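Local coordinates for probable oxidoreductase protein (Rhizobium etli, PDB 4FB5) that is probably an NAD(P)-dependent oxidoreductase of the GFO/IDH/MocA family, with a nucleotide-binding Rossmann domain and a sheet-based C-terminal domain, at residues His213-Leu218 and Val257-Asp262. Sequence-based numbering, arbitrary orientation.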
ATOM      1  N   HIS A 213     -12.777   2.608 -22.154  1.00 34.00           N
ATOM      2  CA  HIS A 213     -11.389   2.501 -21.751  1.00 33.44           C
ATOM      3  C   HIS A 213     -11.012   1.073 -21.313  1.00 33.16           C
ATOM      4  O   HIS A 213     -10.110   0.439 -21.900  1.00 33.70           O
ATOM      5  CB  HIS A 213     -11.093   3.509 -20.661  1.00 32.74           C
ATOM      6  CG  HIS A 213     -11.097   4.913 -21.143  1.00 33.58           C
ATOM      7  ND1 HIS A 213     -10.245   5.360 -22.133  1.00 36.90           N
ATOM      8  CD2 HIS A 213     -11.835   5.981 -20.768  1.00 34.45           C
ATOM      9  CE1 HIS A 213     -10.477   6.638 -22.364  1.00 36.27           C
ATOM     10  NE2 HIS A 213     -11.435   7.040 -21.547  1.00 36.84           N
ATOM     11  N   PRO A 214     -11.673   0.560 -20.264  1.00 32.49           N
ATOM     12  CA  PRO A 214     -11.337  -0.817 -19.923  1.00 32.24           C
ATOM     13  C   PRO A 214     -11.500  -1.771 -21.111  1.00 32.74           C
ATOM     14  O   PRO A 214     -10.681  -2.659 -21.285  1.00 32.35           O
ATOM     15  CB  PRO A 214     -12.294  -1.153 -18.769  1.00 32.21           C
ATOM     16  CG  PRO A 214     -13.107   0.065 -18.486  1.00 31.49           C
ATOM     17  CD  PRO A 214     -12.446   1.218 -19.200  1.00 32.02           C
ATOM     18  N   LEU A 215     -12.524  -1.598 -21.949  1.00 33.55           N
ATOM     19  CA  LEU A 215     -12.594  -2.469 -23.129  1.00 34.10           C
ATOM     20  C   LEU A 215     -11.439  -2.169 -24.066  1.00 34.43           C
ATOM     21  O   LEU A 215     -10.850  -3.099 -24.640  1.00 35.07           O
ATOM     22  CB  LEU A 215     -13.881  -2.332 -23.917  1.00 34.23           C
ATOM     23  CG  LEU A 215     -15.221  -2.440 -23.244  1.00 35.76           C
ATOM     24  CD1 LEU A 215     -16.210  -2.276 -24.353  1.00 35.88           C
ATOM     25  CD2 LEU A 215     -15.412  -3.776 -22.524  1.00 36.51           C
ATOM     26  N   SER A 216     -11.086  -0.900 -24.228  1.00 33.83           N
ATOM     27  CA  SER A 216      -9.931  -0.646 -25.044  1.00 34.20           C
ATOM     28  C   SER A 216      -8.762  -1.399 -24.448  1.00 35.09           C
ATOM     29  O   SER A 216      -7.946  -1.955 -25.193  1.00 35.36           O
ATOM     30  CB  SER A 216      -9.641   0.839 -25.224  1.00 33.94           C
ATOM     31  OG  SER A 216      -9.005   1.429 -24.111  1.00 35.28           O
ATOM     32  N   LEU A 217      -8.695  -1.496 -23.109  1.00 35.50           N
ATOM     33  CA  LEU A 217      -7.578  -2.257 -22.548  1.00 36.40           C
ATOM     34  C   LEU A 217      -7.667  -3.760 -22.820  1.00 36.27           C
ATOM     35  O   LEU A 217      -6.670  -4.374 -23.216  1.00 35.70           O
ATOM     36  CB  LEU A 217      -7.344  -1.970 -21.064  1.00 37.50           C
ATOM     37  CG  LEU A 217      -6.858  -0.555 -20.713  1.00 40.47           C
ATOM     38  CD1 LEU A 217      -7.007  -0.365 -19.204  1.00 43.14           C
ATOM     39  CD2 LEU A 217      -5.416  -0.262 -21.190  1.00 39.15           C
ATOM     40  N   LEU A 218      -8.854  -4.347 -22.632  1.00 36.00           N
ATOM     41  CA  LEU A 218      -9.019  -5.750 -22.920  1.00 36.27           C
ATOM     42  C   LEU A 218      -8.702  -6.019 -24.405  1.00 37.13           C
ATOM     43  O   LEU A 218      -8.263  -7.137 -24.768  1.00 36.78           O
ATOM     44  CB  LEU A 218     -10.407  -6.236 -22.525  1.00 35.85           C
ATOM     45  CG  LEU A 218     -10.737  -6.028 -21.036  1.00 38.14           C
ATOM     46  CD1 LEU A 218     -12.008  -6.654 -20.642  1.00 36.16           C
ATOM     47  CD2 LEU A 218      -9.657  -6.535 -20.113  1.00 38.55           C
ATOM     48  N   VAL A 257     -20.656  -5.966 -15.674  1.00 35.22           N
ATOM     49  CA  VAL A 257     -20.842  -6.765 -16.848  1.00 34.90           C
ATOM     50  C   VAL A 257     -20.025  -8.013 -16.661  1.00 35.67           C
ATOM     51  O   VAL A 257     -18.836  -7.921 -16.352  1.00 36.58           O
ATOM     52  CB  VAL A 257     -20.307  -6.016 -18.059  1.00 34.80           C
ATOM     53  CG1 VAL A 257     -20.568  -6.787 -19.351  1.00 34.61           C
ATOM     54  CG2 VAL A 257     -20.896  -4.612 -18.119  1.00 33.28           C
ATOM     55  N   LEU A 258     -20.658  -9.170 -16.812  1.00 35.57           N
ATOM     56  CA  LEU A 258     -19.957 -10.424 -16.950  1.00 35.43           C
ATOM     57  C   LEU A 258     -19.649 -10.583 -18.421  1.00 37.27           C
ATOM     58  O   LEU A 258     -20.449 -10.184 -19.256  1.00 37.81           O
ATOM     59  CB  LEU A 258     -20.896 -11.496 -16.526  1.00 34.40           C
ATOM     60  CG  LEU A 258     -20.763 -11.934 -15.089  1.00 34.05           C
ATOM     61  CD1 LEU A 258     -20.285 -10.852 -14.214  1.00 33.27           C
ATOM     62  CD2 LEU A 258     -22.049 -12.540 -14.576  1.00 33.33           C
HETATM   63  N   MSE A 259     -18.505 -11.130 -18.784  1.00 38.85           N
HETATM   64  CA  MSE A 259     -18.240 -11.267 -20.209  1.00 41.78           C
HETATM   65  C   MSE A 259     -17.450 -12.516 -20.582  1.00 41.93           C
HETATM   66  O   MSE A 259     -17.105 -13.327 -19.737  1.00 41.42           O
HETATM   67  CB  MSE A 259     -17.523 -10.047 -20.777  1.00 42.36           C
HETATM   68  CG  MSE A 259     -17.744  -8.777 -20.010  1.00 50.66           C
HETATM   69 SE   MSE A 259     -16.726  -7.220 -20.711  1.00 70.09          SE
HETATM   70  CE  MSE A 259     -14.984  -7.558 -19.875  1.00 62.50           C
ATOM     71  N   ARG A 260     -17.203 -12.645 -21.881  1.00 42.83           N
ATOM     72  CA  ARG A 260     -16.323 -13.646 -22.448  1.00 44.05           C
ATOM     73  C   ARG A 260     -15.573 -12.949 -23.557  1.00 44.62           C
ATOM     74  O   ARG A 260     -16.173 -12.331 -24.410  1.00 44.70           O
ATOM     75  CB  ARG A 260     -17.133 -14.805 -23.015  1.00 43.91           C
ATOM     76  CG  ARG A 260     -17.826 -15.633 -21.957  1.00 45.86           C
ATOM     77  CD  ARG A 260     -16.857 -16.634 -21.397  1.00 51.72           C
ATOM     78  NE  ARG A 260     -17.340 -17.327 -20.215  1.00 56.02           N
ATOM     79  CZ  ARG A 260     -16.616 -18.221 -19.551  1.00 59.13           C
ATOM     80  NH1 ARG A 260     -15.376 -18.511 -19.954  1.00 59.24           N
ATOM     81  NH2 ARG A 260     -17.129 -18.821 -18.487  1.00 59.39           N
ATOM     82  N   LEU A 261     -14.261 -12.992 -23.534  1.00 46.26           N
ATOM     83  CA  LEU A 261     -13.542 -12.423 -24.635  1.00 48.68           C
ATOM     84  C   LEU A 261     -13.116 -13.506 -25.594  1.00 50.61           C
ATOM     85  O   LEU A 261     -13.385 -14.710 -25.405  1.00 50.78           O
ATOM     86  CB  LEU A 261     -12.292 -11.712 -24.164  1.00 48.49           C
ATOM     87  CG  LEU A 261     -12.357 -10.861 -22.913  1.00 49.78           C
ATOM     88  CD1 LEU A 261     -10.969 -10.741 -22.289  1.00 48.33           C
ATOM     89  CD2 LEU A 261     -12.932  -9.490 -23.255  1.00 49.79           C
ATOM     90  N   ASP A 262     -12.444 -13.028 -26.632  1.00 53.02           N
ATOM     91  CA  ASP A 262     -11.630 -13.819 -27.529  1.00 55.51           C
ATOM     92  C   ASP A 262     -10.918 -14.902 -26.758  1.00 55.62           C
ATOM     93  O   ASP A 262     -10.262 -14.623 -25.726  1.00 56.60           O
ATOM     94  CB  ASP A 262     -10.577 -12.913 -28.151  1.00 56.73           C
ATOM     95  CG  ASP A 262     -10.635 -12.909 -29.663  1.00 61.71           C
ATOM     96  OD1 ASP A 262     -10.435 -14.007 -30.279  1.00 66.03           O
ATOM     97  OD2 ASP A 262     -10.878 -11.795 -30.224  1.00 64.49           O
TER
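L218, on helix 206-221, reaches toward strand 254-261 and meets two side chains there, M259 and L261. M259 is a selenomethionine, and its CE methyl comes up tip to tip against CD1 of L218, so close that the exact spacing is doubtful at this resolution. The bend at the last torsion (chi3 -82°) turns that methyl off the line of the otherwise extended CA-CB-CG-SE chain. L261, two residues further along the same face of the strand, comes from another direction: the two leucines lie roughly at right angles, with CD2 of L261 4.0 Å from CD1 of L218 and also near its CB. One turn back on the helix, L215 adds a lighter touch, its CD2 4.1 Å from SE of M259.

The axes of 213-218 and 257-261 approach to 11.7 Å at 29°, a gap spanned by long side chains. L218 also packs on V180 of strand 175-183 and L215 on L269 of strand 266-272, which lays the helix over one face of the mixed sheet in the C-terminal domain. On the other face L258 meets L258 of the second subunit. All four touching residues are buried and apolar, so shape rather than directional bonding sets how these two segments fit.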